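Local coordinates for histidine triad protein (Plasmodium falciparum 3D7, PDB 5CS2) that probably hydrolyses diadenosine triphosphate to AMP and ADP through a histidine-triad active site, with manganese as likely cofactor, at residues 12-25 / 34-46. Sequence-based numbering, arbitrary orientation. Where two conformers were deposited one is given.
Sequences LEWYKNKSSEKYEF and EVFITTKYSYGFV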
ATOM      1  N   LEU A  12       5.242 -15.972   1.273  1.00 25.08           N
ATOM      2  CA  LEU A  12       6.449 -15.147   1.158  1.00 23.07           C
ATOM      3  C   LEU A  12       7.703 -16.023   1.093  1.00 25.31           C
ATOM      4  O   LEU A  12       8.819 -15.495   0.955  1.00 26.39           O
ATOM      5  CB  LEU A  12       6.560 -14.156   2.352  1.00 21.98           C
ATOM      6  CG  LEU A  12       5.503 -13.047   2.487  1.00 23.56           C
ATOM      7  CD1 LEU A  12       5.602 -12.370   3.809  1.00 22.77           C
ATOM      8  CD2 LEU A  12       5.652 -12.019   1.396  1.00 28.19           C
ATOM      9  N   GLU A  13       7.542 -17.356   1.257  1.00 23.87           N
ATOM     10  CA  GLU A  13       8.630 -18.341   1.257  1.00 24.96           C
ATOM     11  C   GLU A  13       9.629 -18.056   2.386  1.00 28.96           C
ATOM     12  O   GLU A  13      10.828 -18.309   2.257  1.00 30.40           O
ATOM     13  CB  GLU A  13       9.286 -18.468  -0.139  1.00 27.03           C
ATOM     14  CG  GLU A  13       8.314 -18.925  -1.216  1.00 37.19           C
ATOM     15  CD  GLU A  13       8.886 -19.568  -2.467  1.00 61.88           C
ATOM     16  OE1 GLU A  13      10.117 -19.790  -2.531  1.00 57.26           O
ATOM     17  OE2 GLU A  13       8.090 -19.844  -3.393  1.00 57.03           O
ATOM     18  N   TRP A  14       9.119 -17.544   3.512  1.00 24.24           N
ATOM     19  CA  TRP A  14       9.959 -17.234   4.657  1.00 23.96           C
ATOM     20  C   TRP A  14      10.294 -18.472   5.496  1.00 28.35           C
ATOM     21  O   TRP A  14       9.500 -19.411   5.611  1.00 28.63           O
ATOM     22  CB  TRP A  14       9.290 -16.176   5.543  1.00 22.16           C
ATOM     23  CG  TRP A  14      10.059 -15.802   6.777  1.00 22.38           C
ATOM     24  CD1 TRP A  14      11.013 -14.833   6.891  1.00 25.22           C
ATOM     25  CD2 TRP A  14       9.933 -16.400   8.078  1.00 22.26           C
ATOM     26  NE1 TRP A  14      11.512 -14.806   8.169  1.00 24.82           N
ATOM     27  CE2 TRP A  14      10.863 -15.755   8.924  1.00 25.87           C
ATOM     28  CE3 TRP A  14       9.166 -17.462   8.596  1.00 23.51           C
ATOM     29  CZ2 TRP A  14      10.996 -16.082  10.283  1.00 25.64           C
ATOM     30  CZ3 TRP A  14       9.310 -17.794   9.939  1.00 25.08           C
ATOM     31  CH2 TRP A  14      10.193 -17.089  10.773  1.00 25.52           C
ATOM     32  N   TYR A  15      11.464 -18.424   6.128  1.00 25.16           N
ATOM     33  CA  TYR A  15      11.922 -19.394   7.122  1.00 25.38           C
ATOM     34  C   TYR A  15      12.846 -18.657   8.066  1.00 28.08           C
ATOM     35  O   TYR A  15      13.426 -17.623   7.687  1.00 25.42           O
ATOM     36  CB  TYR A  15      12.567 -20.642   6.499  1.00 26.57           C
ATOM     37  CG  TYR A  15      13.724 -20.357   5.565  1.00 27.88           C
ATOM     38  CD1 TYR A  15      15.025 -20.242   6.049  1.00 29.96           C
ATOM     39  CD2 TYR A  15      13.528 -20.261   4.190  1.00 28.24           C
ATOM     40  CE1 TYR A  15      16.097 -20.007   5.190  1.00 31.07           C
ATOM     41  CE2 TYR A  15      14.592 -20.022   3.324  1.00 29.31           C
ATOM     42  CZ  TYR A  15      15.877 -19.908   3.827  1.00 34.30           C
ATOM     43  OH  TYR A  15      16.924 -19.665   2.973  1.00 36.89           O
ATOM     44  N   LYS A  16      12.936 -19.125   9.330  1.00 25.35           N
ATOM     45  CA  LYS A  16      13.800 -18.477  10.320  1.00 24.80           C
ATOM     46  C   LYS A  16      15.209 -18.403   9.722  1.00 27.37           C
ATOM     47  O   LYS A  16      15.655 -19.388   9.101  1.00 26.09           O
ATOM     48  CB  LYS A  16      13.846 -19.327  11.599  1.00 25.77           C
ATOM     49  CG  LYS A  16      14.661 -18.725  12.710  1.00 28.69           C
ATOM     50  CD  LYS A  16      14.560 -19.564  13.971  1.00 43.28           C
ATOM     51  CE  LYS A  16      15.780 -20.429  14.217  1.00 66.15           C
ATOM     52  NZ  LYS A  16      15.867 -21.590  13.286  1.00 80.59           N
ATOM     53  N   ASN A  17      15.866 -17.233   9.868  1.00 23.48           N
ATOM     54  CA  ASN A  17      17.224 -16.949   9.397  1.00 22.57           C
ATOM     55  C   ASN A  17      17.351 -16.758   7.891  1.00 26.57           C
ATOM     56  O   ASN A  17      18.477 -16.592   7.426  1.00 27.87           O
ATOM     57  CB  ASN A  17      18.228 -18.022   9.874  1.00 20.47           C
ATOM     58  CG  ASN A  17      18.364 -18.054  11.362  1.00 23.63           C
ATOM     59  OD1 ASN A  17      18.226 -17.043  12.066  1.00 22.18           O
ATOM     60  ND2 ASN A  17      18.639 -19.235  11.863  1.00 23.79           N
ATOM     61  N   LYS A  18      16.225 -16.741   7.116  1.00 21.70           N
ATOM     62  CA  LYS A  18      16.338 -16.496   5.688  1.00 20.53           C
ATOM     63  C   LYS A  18      17.024 -15.116   5.509  1.00 23.95           C
ATOM     64  O   LYS A  18      16.621 -14.137   6.129  1.00 22.16           O
ATOM     65  CB  LYS A  18      14.941 -16.468   5.044  1.00 21.49           C
ATOM     66  CG  LYS A  18      14.943 -16.254   3.548  1.00 30.17           C
ATOM     67  CD  LYS A  18      13.523 -16.375   2.976  1.00 27.50           C
ATOM     68  CE  LYS A  18      13.446 -16.053   1.501  1.00 34.87           C
ATOM     69  NZ  LYS A  18      14.303 -16.942   0.670  1.00 38.12           N
ATOM     70  N   SER A  19      18.055 -15.054   4.667  1.00 22.16           N
ATOM     71  CA  SER A  19      18.759 -13.796   4.420  1.00 23.51           C
ATOM     72  C   SER A  19      19.200 -13.684   2.967  1.00 29.11           C
ATOM     73  O   SER A  19      19.032 -14.623   2.182  1.00 30.08           O
ATOM     74  CB  SER A  19      19.941 -13.646   5.381  1.00 29.45           C
ATOM     75  OG  SER A  19      20.901 -14.670   5.187  1.00 37.15           O
ATOM     76  N   SER A  20      19.694 -12.508   2.590  1.00 26.32           N
ATOM     77  CA  SER A  20      20.200 -12.260   1.248  1.00 26.73           C
ATOM     78  C   SER A  20      21.694 -11.955   1.426  1.00 31.64           C
ATOM     79  O   SER A  20      22.102 -11.496   2.499  1.00 30.78           O
ATOM     80  CB  SER A  20      19.458 -11.076   0.624  1.00 29.71           C
ATOM     81  OG  SER A  20      19.965 -10.722  -0.652  1.00 37.52           O
ATOM     82  N   GLU A  21      22.518 -12.251   0.401  1.00 31.69           N
ATOM     83  CA  GLU A  21      23.962 -11.986   0.450  1.00 32.48           C
ATOM     84  C   GLU A  21      24.243 -10.481   0.553  1.00 34.23           C
ATOM     85  O   GLU A  21      25.223 -10.083   1.175  1.00 36.12           O
ATOM     86  CB  GLU A  21      24.662 -12.567  -0.789  1.00 34.83           C
ATOM     87  CG  GLU A  21      24.985 -14.052  -0.690  1.00 55.27           C
ATOM     88  CD  GLU A  21      25.895 -14.588  -1.780  1.00 88.15           C
ATOM     89  OE1 GLU A  21      27.090 -14.213  -1.797  1.00 87.32           O
ATOM     90  OE2 GLU A  21      25.421 -15.409  -2.600  1.00 87.68           O
ATOM     91  N   LYS A  22      23.371  -9.658  -0.045  1.00 28.67           N
ATOM     92  CA  LYS A  22      23.487  -8.201  -0.051  1.00 28.67           C
ATOM     93  C   LYS A  22      22.115  -7.559  -0.094  1.00 27.58           C
ATOM     94  O   LYS A  22      21.175  -8.124  -0.645  1.00 28.65           O
ATOM     95  CB  LYS A  22      24.326  -7.724  -1.249  1.00 32.05           C
ATOM     96  CG  LYS A  22      25.020  -6.391  -1.015  1.00 49.24           C
ATOM     97  CD  LYS A  22      25.887  -6.008  -2.205  1.00 61.79           C
ATOM     98  CE  LYS A  22      25.457  -4.702  -2.816  1.00 68.83           C
ATOM     99  NZ  LYS A  22      25.489  -4.772  -4.299  1.00 74.88           N
ATOM    100  N   TYR A  23      22.020  -6.377   0.474  1.00 23.18           N
ATOM    101  CA  TYR A  23      20.788  -5.600   0.526  1.00 22.36           C
ATOM    102  C   TYR A  23      21.001  -4.244  -0.116  1.00 25.83           C
ATOM    103  O   TYR A  23      21.592  -3.355   0.488  1.00 25.67           O
ATOM    104  CB  TYR A  23      20.342  -5.439   1.978  1.00 23.06           C
ATOM    105  CG  TYR A  23      19.925  -6.760   2.571  1.00 25.04           C
ATOM    106  CD1 TYR A  23      18.631  -7.232   2.418  1.00 26.11           C
ATOM    107  CD2 TYR A  23      20.808  -7.510   3.343  1.00 25.64           C
ATOM    108  CE1 TYR A  23      18.230  -8.437   2.980  1.00 25.35           C
ATOM    109  CE2 TYR A  23      20.427  -8.739   3.885  1.00 26.08           C
ATOM    110  CZ  TYR A  23      19.127  -9.187   3.715  1.00 29.27           C
ATOM    111  OH  TYR A  23      18.728 -10.410   4.202  1.00 27.69           O
ATOM    112  N   GLU A  24      20.507  -4.103  -1.330  1.00 23.44           N
ATOM    113  CA  GLU A  24      20.624  -2.842  -2.067  1.00 25.10           C
ATOM    114  C   GLU A  24      19.374  -2.013  -1.854  1.00 25.15           C
ATOM    115  O   GLU A  24      18.265  -2.560  -1.873  1.00 21.08           O
ATOM    116  CB  GLU A  24      20.762  -3.113  -3.571  1.00 27.42           C
ATOM    117  CG  GLU A  24      22.111  -3.664  -4.014  1.00 47.10           C
ATOM    118  CD  GLU A  24      22.202  -4.000  -5.494  1.00 76.31           C
ATOM    119  OE1 GLU A  24      21.284  -3.623  -6.259  1.00 72.09           O
ATOM    120  OE2 GLU A  24      23.193  -4.659  -5.887  1.00 73.28           O
ATOM    121  N   PHE A  25      19.551  -0.703  -1.661  1.00 19.92           N
ATOM    122  CA  PHE A  25      18.426   0.215  -1.565  1.00 19.84           C
ATOM    123  C   PHE A  25      18.825   1.462  -2.371  1.00 23.09           C
ATOM    124  O   PHE A  25      19.499   2.323  -1.832  1.00 21.51           O
ATOM    125  CB  PHE A  25      18.137   0.564  -0.108  1.00 20.26           C
ATOM    126  CG  PHE A  25      16.954   1.475   0.103  1.00 20.86           C
ATOM    127  CD1 PHE A  25      15.743   1.234  -0.547  1.00 22.61           C
ATOM    128  CD2 PHE A  25      17.036   2.551   0.982  1.00 20.51           C
ATOM    129  CE1 PHE A  25      14.641   2.070  -0.327  1.00 23.55           C
ATOM    130  CE2 PHE A  25      15.920   3.360   1.238  1.00 22.70           C
ATOM    131  CZ  PHE A  25      14.731   3.116   0.581  1.00 21.90           C
ATOM    132  N   GLU A  34      20.592  -4.380  10.199  1.00 21.06           N
ATOM    133  CA  GLU A  34      19.402  -3.517  10.248  1.00 20.91           C
ATOM    134  C   GLU A  34      18.160  -4.157   9.629  1.00 22.44           C
ATOM    135  O   GLU A  34      17.078  -3.572   9.701  1.00 24.07           O
ATOM    136  CB  GLU A  34      19.710  -2.191   9.518  1.00 22.12           C
ATOM    137  CG  GLU A  34      20.944  -1.479  10.056  1.00 35.93           C
ATOM    138  CD  GLU A  34      21.436  -0.314   9.212  1.00 70.63           C
ATOM    139  OE1 GLU A  34      20.962  -0.149   8.063  1.00 67.16           O
ATOM    140  OE2 GLU A  34      22.320   0.428   9.697  1.00 71.08           O
ATOM    141  N   VAL A  35      18.315  -5.321   9.044  1.00 17.04           N
ATOM    142  CA  VAL A  35      17.278  -6.059   8.324  1.00 17.53           C
ATOM    143  C   VAL A  35      16.604  -7.030   9.296  1.00 19.46           C
ATOM    144  O   VAL A  35      17.286  -7.818   9.931  1.00 20.44           O
ATOM    145  CB  VAL A  35      17.853  -6.798   7.093  1.00 21.02           C
ATOM    146  CG1 VAL A  35      16.792  -7.651   6.400  1.00 20.46           C
ATOM    147  CG2 VAL A  35      18.493  -5.806   6.109  1.00 20.46           C
ATOM    148  N   PHE A  36      15.296  -6.986   9.382  1.00 17.24           N
ATOM    149  CA  PHE A  36      14.580  -7.902  10.298  1.00 17.29           C
ATOM    150  C   PHE A  36      13.856  -9.040   9.564  1.00 21.92           C
ATOM    151  O   PHE A  36      13.416  -9.992  10.211  1.00 20.66           O
ATOM    152  CB  PHE A  36      13.651  -7.118  11.216  1.00 18.28           C
ATOM    153  CG  PHE A  36      12.759  -6.132  10.495  1.00 18.12           C
ATOM    154  CD1 PHE A  36      11.640  -6.569   9.783  1.00 21.01           C
ATOM    155  CD2 PHE A  36      13.026  -4.768  10.540  1.00 19.17           C
ATOM    156  CE1 PHE A  36      10.825  -5.654   9.092  1.00 20.98           C
ATOM    157  CE2 PHE A  36      12.181  -3.851   9.896  1.00 21.65           C
ATOM    158  CZ  PHE A  36      11.101  -4.300   9.159  1.00 20.88           C
ATOM    159  N   ILE A  37      13.664  -8.943   8.218  1.00 17.60           N
ATOM    160  CA  ILE A  37      13.005 -10.011   7.488  1.00 18.14           C
ATOM    161  C   ILE A  37      13.406  -9.943   6.019  1.00 21.88           C
ATOM    162  O   ILE A  37      13.524  -8.847   5.479  1.00 20.16           O
ATOM    163  CB  ILE A  37      11.435  -9.954   7.637  1.00 20.34           C
ATOM    164  CG1 ILE A  37      10.758 -11.224   7.067  1.00 21.23           C
ATOM    165  CG2 ILE A  37      10.840  -8.665   7.003  1.00 21.23           C
ATOM    166  CD1 ILE A  37       9.268 -11.469   7.606  1.00 20.38           C
ATOM    167  N   THR A  38      13.538 -11.102   5.395  1.00 19.05           N
ATOM    168  CA  THR A  38      13.793 -11.289   3.980  1.00 19.22           C
ATOM    169  C   THR A  38      12.777 -12.294   3.475  1.00 24.65           C
ATOM    170  O   THR A  38      12.534 -13.314   4.129  1.00 25.02           O
ATOM    171  CB  THR A  38      15.257 -11.755   3.732  1.00 22.99           C
ATOM    172  OG1 THR A  38      16.127 -10.842   4.397  1.00 24.98           O
ATOM    173  CG2 THR A  38      15.611 -11.805   2.252  1.00 24.94           C
ATOM    174  N   THR A  39      12.161 -11.993   2.308  1.00 19.60           N
ATOM    175  CA  THR A  39      11.147 -12.825   1.661  1.00 20.30           C
ATOM    176  C   THR A  39      11.652 -13.189   0.267  1.00 24.65           C
ATOM    177  O   THR A  39      12.784 -12.838  -0.083  1.00 25.10           O
ATOM    178  CB  THR A  39       9.764 -12.111   1.655  1.00 22.53           C
ATOM    179  OG1 THR A  39       9.842 -11.046   0.706  1.00 22.78           O
ATOM    180  CG2 THR A  39       9.376 -11.559   3.029  1.00 25.70           C
ATOM    181  N   LYS A  40      10.820 -13.868  -0.525  1.00 23.71           N
ATOM    182  CA  LYS A  40      11.173 -14.278  -1.878  1.00 24.70           C
ATOM    183  C   LYS A  40      11.558 -13.071  -2.748  1.00 28.75           C
ATOM    184  O   LYS A  40      12.493 -13.181  -3.535  1.00 30.32           O
ATOM    185  CB  LYS A  40      10.010 -15.058  -2.517  1.00 27.15           C
ATOM    186  CG  LYS A  40      10.343 -15.669  -3.878  1.00 41.88           C
ATOM    187  CD  LYS A  40       9.228 -16.575  -4.383  1.00 54.50           C
ATOM    188  CE  LYS A  40       9.577 -17.213  -5.706  1.00 70.05           C
ATOM    189  NZ  LYS A  40       8.564 -18.225  -6.114  1.00 82.17           N
ATOM    190  N   TYR A  41      10.858 -11.924  -2.589  1.00 22.77           N
ATOM    191  CA  TYR A  41      11.088 -10.717  -3.405  1.00 21.59           C
ATOM    192  C   TYR A  41      11.357  -9.434  -2.634  1.00 22.87           C
ATOM    193  O   TYR A  41      11.670  -8.417  -3.256  1.00 25.56           O
ATOM    194  CB  TYR A  41       9.880 -10.491  -4.326  1.00 22.83           C
ATOM    195  CG  TYR A  41       9.587 -11.624  -5.277  1.00 25.79           C
ATOM    196  CD1 TYR A  41      10.323 -11.789  -6.447  1.00 29.14           C
ATOM    197  CD2 TYR A  41       8.553 -12.518  -5.026  1.00 26.20           C
ATOM    198  CE1 TYR A  41      10.053 -12.835  -7.329  1.00 32.66           C
ATOM    199  CE2 TYR A  41       8.246 -13.538  -5.924  1.00 26.60           C
ATOM    200  CZ  TYR A  41       9.026 -13.721  -7.052  1.00 39.85           C
ATOM    201  OH  TYR A  41       8.732 -14.752  -7.912  1.00 43.71           O
ATOM    202  N   SER A  42      11.235  -9.430  -1.310  1.00 17.54           N
ATOM    203  CA  SER A  42      11.342  -8.172  -0.564  1.00 15.65           C
ATOM    204  C   SER A  42      12.156  -8.328   0.704  1.00 18.12           C
ATOM    205  O   SER A  42      12.556  -9.440   1.048  1.00 19.83           O
ATOM    206  CB  SER A  42       9.936  -7.733  -0.138  1.00 18.64           C
ATOM    207  OG  SER A  42       9.011  -7.759  -1.202  1.00 26.50           O
ATOM    208  N   TYR A  43      12.368  -7.229   1.399  1.00 16.84           N
ATOM    209  CA  TYR A  43      12.984  -7.224   2.709  1.00 15.51           C
ATOM    210  C   TYR A  43      12.515  -6.033   3.517  1.00 19.07           C
ATOM    211  O   TYR A  43      12.023  -5.057   2.968  1.00 19.94           O
ATOM    212  CB  TYR A  43      14.509  -7.381   2.666  1.00 15.00           C
ATOM    213  CG  TYR A  43      15.278  -6.188   2.162  1.00 16.62           C
ATOM    214  CD1 TYR A  43      15.496  -6.003   0.801  1.00 18.28           C
ATOM    215  CD2 TYR A  43      15.833  -5.270   3.045  1.00 17.14           C
ATOM    216  CE1 TYR A  43      16.267  -4.932   0.336  1.00 17.21           C
ATOM    217  CE2 TYR A  43      16.586  -4.187   2.590  1.00 17.34           C
ATOM    218  CZ  TYR A  43      16.823  -4.043   1.237  1.00 18.15           C
ATOM    219  OH  TYR A  43      17.565  -2.962   0.791  1.00 21.18           O
ATOM    220  N   GLY A  44      12.599  -6.159   4.822  1.00 16.96           N
ATOM    221  CA  GLY A  44      12.192  -5.131   5.759  1.00 15.89           C
ATOM    222  C   GLY A  44      13.382  -4.718   6.579  1.00 19.38           C
ATOM    223  O   GLY A  44      14.152  -5.569   7.034  1.00 17.71           O
ATOM    224  N   PHE A  45      13.555  -3.423   6.743  1.00 17.38           N
ATOM    225  CA  PHE A  45      14.661  -2.894   7.519  1.00 17.93           C
ATOM    226  C   PHE A  45      14.277  -1.672   8.332  1.00 22.21           C
ATOM    227  O   PHE A  45      13.311  -0.961   8.000  1.00 20.68           O
ATOM    228  CB  PHE A  45      15.887  -2.653   6.622  1.00 19.23           C
ATOM    229  CG  PHE A  45      15.690  -1.605   5.543  1.00 20.81           C
ATOM    230  CD1 PHE A  45      14.980  -1.902   4.384  1.00 22.68           C
ATOM    231  CD2 PHE A  45      16.217  -0.337   5.687  1.00 22.96           C
ATOM    232  CE1 PHE A  45      14.793  -0.933   3.384  1.00 23.61           C
ATOM    233  CE2 PHE A  45      16.069   0.617   4.664  1.00 25.40           C
ATOM    234  CZ  PHE A  45      15.367   0.305   3.525  1.00 22.54           C
ATOM    235  N   VAL A  46      14.964  -1.474   9.469  0.50 20.95           N
ATOM    236  CA  VAL A  46      14.700  -0.331  10.347  0.50 20.66           C
ATOM    237  C   VAL A  46      15.198   0.952   9.688  0.50 26.81           C
ATOM    238  O   VAL A  46      16.200   0.936   8.978  0.50 26.99           O
ATOM    239  CB  VAL A  46      15.228  -0.488  11.798  0.50 24.32           C
ATOM    240  CG1 VAL A  46      14.422  -1.530  12.570  0.50 23.98           C
ATOM    241  CG2 VAL A  46      16.720  -0.819  11.819  0.50 24.26           C
TER
HETATM  242  O   HOH W   1      14.225 -13.312   7.295  1.00 23.89           O
HETATM  243  O   HOH W   2      13.147 -13.074   9.720  1.00 28.34           O
HETATM  244  O   HOH W   3      14.987 -14.130  -1.183  1.00 35.01           O
HETATM  245  O   HOH W   4      16.357 -11.283   7.096  1.00 35.41           O
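Y23 packs against V35, T38 and Y43 of the beta hairpin 35-46, the first two strands of the five-stranded antiparallel sheet in this HIT fold. The segment 12-25, mostly loop, runs across this hairpin. V35 CG2 sits over the centre of one Y23 face, a CH-pi contact 3.8 Å from the ring centroid. The Y23 edge in turn points at the face of Y43. This T-shaped pair has its planes at 63° and CD1 of Y23 above the Y43 ring. At the far end of the Y23 ring, its hydroxyl OH and T38 OG1 are 2.6 Å apart in a hydrogen bond. OG1 lies in the plane of the Y23 ring. The backbone N of S20 donates to the same OH, so two bonds grip it.

Y43 OH donates to E24 O at 2.8 Å, reaching it from above the carbonyl plane. Next along, F45 points its edge at the face of F25, with F45 CZ over the centre of the F25 ring. F25 also meets H116, the predicted nucleophile, edge-to-face, which links the hairpin to the probable active site.

At the other end, W14 has CG anti to the backbone N (chi1 179°), which carries the indole to the hairpin, where CD1 packs on I37 CG1. Two waters join W14 NE1 to the strand 35-38, one of them weakly bound to NE1. L12 lies against T39, whose OG1 bonds to D77 of helix 72-93. L12 O accepts from K40 N. The extended K40 chain ends in a salt bridge, where NZ meets E13 OE2 at 3.2 Å from above the carboxylate plane.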